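Local coordinates for Alpha/beta hydrolase fold protein (Sphaerobacter thermophilus, PDB 3R0V), which has the alpha/beta hydrolase fold and is probably a hydrolase, its natural substrate not established, with D-malate bound in its ligand pocket, at residues A[116-121]-A[215-220]; A[209-214]-A[223-228]. All blocks are in the same frame, centred on the assembly; numbering follows the deposited sequence.

How the interactions relate
Following the chain, 116-121 comes first, as the end of strand 111-117 and the turn after it. The chain then runs through several helices before it returns to the same sheet as strand 209-213, followed by the loop from 214 on and helix 219-231. Interaction 1 closes the long excursion by joining 116-121 to 215-220. Interaction 2 closes a short loop between 209-214 and 223-228, and because it begins inside the first contact's span and ends beyond it, the two cross. They also touch: Val116 O and Met212 N pair between neighbouring strands, and Tyr121 O is hydrogen-bonded with Thr224 OG1. Together they tie two adjacent strands to helix 219-231, and interaction 1 alone reaches the malate pocket, through Pro120.

Interaction 1 (A[116-121]-A[215-220]); sequences VFEPPY and GASPAW
Between Glu118 and Tyr121 the chain runs nearly alongside that from Ser217 to Trp220, the two directions only 15° apart. Spacing is wide, with Glu118 CA 8.0 Å from Ser217 CA, so side chains must bridge it. Pro120 centres an inverse gamma turn, which suits proline's restricted phi, while Pro218 takes the N-cap position before helix 219-231. At one end Ser217 OG donates to Glu118 OE2 at 2.5 Å, arriving from above the carboxylate plane, 40° out of it. Glu118 gets there on a chain extended beyond CG, and its CG lies 3.4 Å above the Phe117 ring, over the centre. Ser217 OG also accepts from Gly214 N, so a small hydroxyl suits this corner. At the other end, with CG set between the backbone N and the carbonyl carbon (chi1 67°), Trp220 turns the edge of its six-membered ring to 116-121: CZ3 lies 3.3 Å from Tyr121 O, and CH2 packs 4.1 Å from Pro120 CB. Pro218 CG covers one indole face, offset toward the rim, and Arg127 makes a cation-pi contact with the indole. With an alanine in place of Glu118, Ser217 OG would probably lose its acceptor and the loop would be freer to shift. Pro120 touches the bound D-malate, so the turn joined here by one short hydrogen bond and an indole edge also lines the ligand pocket.

Interaction 2 (A[209-214]-A[223-228]); sequences TLVMDG and HTAQEL
Val211 and Ala225 meet at the first strand-helix interface of a beta-alpha-beta unit, made of strand 209-213, helix 219-231 and strand 235-239. Strand and helix segments run almost antiparallel, at 168°, their axes 8.3 Å apart, as expected when a helix returns across its sheet to lead into the next parallel strand. Val211 CG1 lies 3.8 Å from Ala225 CB and is about as near to the Ala225 carbonyl oxygen. With CG1 anti to the backbone N (chi1 -177°), that methyl is directed at Ala225 and CG2 at Leu228 CB, 4.4 Å away and one helical turn on. Alanine suits the helix here because its single methyl lets the strand come close; a branched valine fills the room between Ala225 and Leu228. Asp213 adds its OD2, 4.1 Å from Ala225 CB, but the carboxylate is held elsewhere: OD2 pairs with Tyr237 OH and OD1 with Thr239 OG1, which satisfies a buried polar group. Tyr237 also touches Ala225, so the next strand shares the interface. Val211 packs further on Val116 of the neighbouring strand 111-117, and Leu228 on Pro119, whereas Leu210 and Met212 (present as selenomethionine) face helix 249-260 across the sheet.

Interaction 1 (A[116-121]-A[215-220])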
loop_
_atom_site.group_PDB
_atom_site.type_symbol
_atom_site.label_atom_id
_atom_site.label_comp_id
_atom_site.label_asym_id
_atom_site.label_seq_id
_atom_site.Cartn_x
_atom_site.Cartn_y
_atom_site.Cartn_z
ATOM N N VAL A 116 4.750 -1.162 -7.842
ATOM C CA VAL A 116 3.783 -1.675 -6.873
ATOM C C VAL A 116 4.135 -3.097 -6.454
ATOM O O VAL A 116 4.538 -3.920 -7.280
ATOM C CB VAL A 116 2.343 -1.624 -7.434
ATOM C CG1 VAL A 116 1.876 -0.182 -7.614
ATOM C CG2 VAL A 116 2.235 -2.409 -8.755
ATOM N N PHE A 117 3.998 -3.373 -5.162
ATOM C CA PHE A 117 4.278 -4.698 -4.630
ATOM C C PHE A 117 2.995 -5.345 -4.114
ATOM O O PHE A 117 2.310 -4.801 -3.235
ATOM C CB PHE A 117 5.298 -4.599 -3.494
ATOM C CG PHE A 117 5.599 -5.908 -2.815
ATOM C CD1 PHE A 117 6.472 -6.817 -3.388
ATOM C CD2 PHE A 117 5.020 -6.213 -1.590
ATOM C CE1 PHE A 117 6.760 -8.024 -2.758
ATOM C CE2 PHE A 117 5.310 -7.421 -0.948
ATOM C CZ PHE A 117 6.179 -8.320 -1.534
ATOM N N GLU A 118 2.684 -6.513 -4.670
ATOM C CA GLU A 118 1.550 -7.333 -4.217
ATOM C C GLU A 118 0.243 -6.555 -4.025
ATOM O O GLU A 118 -0.393 -6.642 -2.979
ATOM C CB GLU A 118 1.903 -8.111 -2.936
ATOM C CG GLU A 118 3.101 -9.045 -3.120
ATOM C CD GLU A 118 3.352 -9.958 -1.934
ATOM O OE1 GLU A 118 2.822 -9.702 -0.831
ATOM O OE2 GLU A 118 4.090 -10.947 -2.112
ATOM N N PRO A 119 -0.183 -5.798 -5.041
ATOM C CA PRO A 119 -1.515 -5.188 -4.951
ATOM C C PRO A 119 -2.585 -6.274 -4.763
ATOM O O PRO A 119 -2.660 -7.194 -5.580
ATOM C CB PRO A 119 -1.675 -4.488 -6.311
ATOM C CG PRO A 119 -0.674 -5.121 -7.202
ATOM C CD PRO A 119 0.466 -5.570 -6.343
ATOM N N PRO A 120 -3.385 -6.185 -3.692
ATOM C CA PRO A 120 -4.244 -7.324 -3.329
ATOM C C PRO A 120 -5.590 -7.366 -4.052
ATOM O O PRO A 120 -6.633 -7.565 -3.417
ATOM C CB PRO A 120 -4.441 -7.149 -1.814
ATOM C CG PRO A 120 -4.331 -5.641 -1.606
ATOM C CD PRO A 120 -3.312 -5.169 -2.620
ATOM N N TYR A 121 -5.577 -7.153 -5.359
ATOM C CA TYR A 121 -6.777 -7.376 -6.160
ATOM C C TYR A 121 -6.946 -8.879 -6.334
ATOM O O TYR A 121 -6.043 -9.653 -6.040
ATOM C CB TYR A 121 -6.686 -6.690 -7.527
ATOM C CG TYR A 121 -6.708 -5.191 -7.428
ATOM C CD1 TYR A 121 -7.912 -4.516 -7.319
ATOM C CD2 TYR A 121 -5.526 -4.450 -7.415
ATOM C CE1 TYR A 121 -7.949 -3.135 -7.208
ATOM C CE2 TYR A 121 -5.554 -3.074 -7.313
ATOM C CZ TYR A 121 -6.768 -2.427 -7.205
ATOM O OH TYR A 121 -6.778 -1.052 -7.084
ATOM N N GLY A 215 8.578 -14.346 -3.380
ATOM C CA GLY A 215 8.728 -15.783 -3.492
ATOM C C GLY A 215 7.744 -16.612 -2.682
ATOM O O GLY A 215 7.616 -17.810 -2.936
ATOM N N ALA A 216 7.085 -16.006 -1.698
ATOM C CA ALA A 216 6.088 -16.695 -0.880
ATOM C C ALA A 216 4.661 -16.254 -1.199
ATOM O O ALA A 216 3.729 -16.608 -0.482
ATOM C CB ALA A 216 6.372 -16.481 0.616
ATOM N N SER A 217 4.478 -15.486 -2.269
ATOM C CA SER A 217 3.142 -15.010 -2.604
ATOM C C SER A 217 2.173 -16.160 -2.830
ATOM O O SER A 217 2.517 -17.173 -3.435
ATOM C CB SER A 217 3.167 -14.132 -3.860
ATOM O OG SER A 217 3.939 -12.961 -3.640
ATOM N N PRO A 218 0.938 -16.000 -2.356
ATOM C CA PRO A 218 -0.058 -17.007 -2.733
ATOM C C PRO A 218 -0.347 -16.956 -4.232
ATOM O O PRO A 218 -0.076 -15.939 -4.887
ATOM C CB PRO A 218 -1.293 -16.612 -1.917
ATOM C CG PRO A 218 -1.117 -15.172 -1.605
ATOM C CD PRO A 218 0.377 -14.924 -1.524
ATOM N N ALA A 219 -0.843 -18.059 -4.784
ATOM C CA ALA A 219 -1.155 -18.120 -6.205
ATOM C C ALA A 219 -2.008 -16.937 -6.651
ATOM O O ALA A 219 -1.801 -16.370 -7.726
ATOM C CB ALA A 219 -1.849 -19.438 -6.552
ATOM N N TRP A 220 -2.979 -16.553 -5.838
ATOM C CA TRP A 220 -3.882 -15.499 -6.280
ATOM C C TRP A 220 -3.195 -14.153 -6.458
ATOM O O TRP A 220 -3.581 -13.365 -7.328
ATOM C CB TRP A 220 -5.105 -15.388 -5.369
ATOM C CG TRP A 220 -4.874 -14.927 -3.952
ATOM C CD1 TRP A 220 -4.716 -15.711 -2.837
ATOM C CD2 TRP A 220 -4.860 -13.571 -3.489
ATOM N NE1 TRP A 220 -4.587 -14.924 -1.719
ATOM C CE2 TRP A 220 -4.670 -13.606 -2.089
ATOM C CE3 TRP A 220 -4.977 -12.331 -4.122
ATOM C CZ2 TRP A 220 -4.597 -12.441 -1.309
ATOM C CZ3 TRP A 220 -4.901 -11.178 -3.353
ATOM C CH2 TRP A 220 -4.712 -11.243 -1.960
#

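Interaction 2 (A[209-214]-A[223-228])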
loop_
_atom_site.group_PDB
_atom_site.type_symbol
_atom_site.label_atom_id
_atom_site.label_comp_id
_atom_site.label_asym_id
_atom_site.label_seq_id
_atom_site.Cartn_x
_atom_site.Cartn_y
_atom_site.Cartn_z
ATOM N N THR A 209 5.752 1.278 -15.508
ATOM C CA THR A 209 5.221 0.641 -14.311
ATOM C C THR A 209 5.913 -0.692 -14.061
ATOM O O THR A 209 6.268 -1.420 -14.991
ATOM C CB THR A 209 3.690 0.442 -14.422
ATOM O OG1 THR A 209 3.063 1.721 -14.537
ATOM C CG2 THR A 209 3.122 -0.250 -13.184
ATOM N N LEU A 210 6.112 -0.991 -12.784
ATOM C CA LEU A 210 6.721 -2.241 -12.343
ATOM C C LEU A 210 5.801 -2.903 -11.328
ATOM O O LEU A 210 5.420 -2.278 -10.346
ATOM C CB LEU A 210 8.072 -1.944 -11.711
ATOM C CG LEU A 210 8.735 -3.069 -10.931
ATOM C CD1 LEU A 210 9.011 -4.207 -11.871
ATOM C CD2 LEU A 210 10.016 -2.583 -10.287
ATOM N N VAL A 211 5.423 -4.151 -11.589
ATOM C CA VAL A 211 4.549 -4.890 -10.694
ATOM C C VAL A 211 5.360 -6.029 -10.106
ATOM O O VAL A 211 5.942 -6.821 -10.849
ATOM C CB VAL A 211 3.355 -5.481 -11.450
ATOM C CG1 VAL A 211 2.422 -6.179 -10.460
ATOM C CG2 VAL A 211 2.603 -4.404 -12.212
HETATM N N MSE A 212 5.430 -6.101 -8.786
HETATM C CA MSE A 212 6.273 -7.094 -8.124
HETATM C C MSE A 212 5.466 -7.995 -7.229
HETATM O O MSE A 212 4.498 -7.567 -6.609
HETATM C CB MSE A 212 7.332 -6.419 -7.255
HETATM C CG MSE A 212 8.538 -5.876 -8.008
HETATM SE SE MSE A 212 9.544 -4.636 -6.886
HETATM C CE MSE A 212 8.204 -3.333 -6.911
ATOM N N ASP A 213 5.888 -9.252 -7.155
ATOM C CA ASP A 213 5.440 -10.139 -6.094
ATOM C C ASP A 213 6.654 -10.824 -5.496
ATOM O O ASP A 213 7.782 -10.588 -5.934
ATOM C CB ASP A 213 4.348 -11.120 -6.554
ATOM C CG ASP A 213 4.787 -12.029 -7.686
ATOM O OD1 ASP A 213 5.980 -12.037 -8.054
ATOM O OD2 ASP A 213 3.914 -12.760 -8.218
ATOM N N GLY A 214 6.423 -11.619 -4.462
ATOM C CA GLY A 214 7.504 -12.218 -3.702
ATOM C C GLY A 214 7.500 -13.726 -3.832
ATOM O O GLY A 214 6.542 -14.326 -4.332
ATOM N N HIS A 223 -1.385 -14.299 -9.813
ATOM C CA HIS A 223 -2.285 -14.126 -10.949
ATOM C C HIS A 223 -2.689 -12.665 -11.112
ATOM O O HIS A 223 -2.786 -12.172 -12.233
ATOM C CB HIS A 223 -3.522 -15.007 -10.818
ATOM C CG HIS A 223 -3.205 -16.452 -10.640
ATOM N ND1 HIS A 223 -4.079 -17.327 -10.037
ATOM C CD2 HIS A 223 -2.103 -17.171 -10.957
ATOM C CE1 HIS A 223 -3.534 -18.531 -10.001
ATOM N NE2 HIS A 223 -2.341 -18.468 -10.565
ATOM N N THR A 224 -2.943 -11.990 -9.998
ATOM C CA THR A 224 -3.243 -10.564 -10.036
ATOM C C THR A 224 -2.085 -9.765 -10.604
ATOM O O THR A 224 -2.284 -8.888 -11.448
ATOM C CB THR A 224 -3.618 -10.090 -8.643
ATOM O OG1 THR A 224 -4.895 -10.656 -8.321
ATOM C CG2 THR A 224 -3.685 -8.557 -8.583
ATOM N N ALA A 225 -0.872 -10.076 -10.165
ATOM C CA ALA A 225 0.298 -9.360 -10.643
ATOM C C ALA A 225 0.467 -9.537 -12.146
ATOM O O ALA A 225 0.711 -8.576 -12.884
ATOM C CB ALA A 225 1.543 -9.812 -9.896
ATOM N N GLN A 226 0.312 -10.769 -12.610
ATOM C CA GLN A 226 0.423 -11.064 -14.030
ATOM C C GLN A 226 -0.605 -10.264 -14.815
ATOM O O GLN A 226 -0.312 -9.706 -15.873
ATOM C CB GLN A 226 0.215 -12.565 -14.277
ATOM C CG GLN A 226 0.645 -13.023 -15.678
ATOM C CD GLN A 226 -0.428 -12.835 -16.747
ATOM O OE1 GLN A 226 -0.117 -12.781 -17.940
ATOM N NE2 GLN A 226 -1.694 -12.754 -16.329
ATOM N N GLU A 227 -1.831 -10.231 -14.309
ATOM C CA GLU A 227 -2.891 -9.552 -15.038
ATOM C C GLU A 227 -2.642 -8.044 -15.066
ATOM O O GLU A 227 -2.817 -7.413 -16.099
ATOM C CB GLU A 227 -4.274 -9.834 -14.464
ATOM C CG GLU A 227 -5.359 -9.065 -15.230
ATOM C CD GLU A 227 -6.782 -9.509 -14.911
ATOM O OE1 GLU A 227 -7.021 -10.725 -14.734
ATOM O OE2 GLU A 227 -7.671 -8.628 -14.854
ATOM N N LEU A 228 -2.237 -7.463 -13.940
ATOM C CA LEU A 228 -1.963 -6.024 -13.912
ATOM C C LEU A 228 -0.842 -5.669 -14.882
ATOM O O LEU A 228 -0.914 -4.649 -15.574
ATOM C CB LEU A 228 -1.585 -5.563 -12.512
ATOM C CG LEU A 228 -2.761 -5.460 -11.545
ATOM C CD1 LEU A 228 -2.277 -5.295 -10.116
ATOM C CD2 LEU A 228 -3.655 -4.296 -11.935
#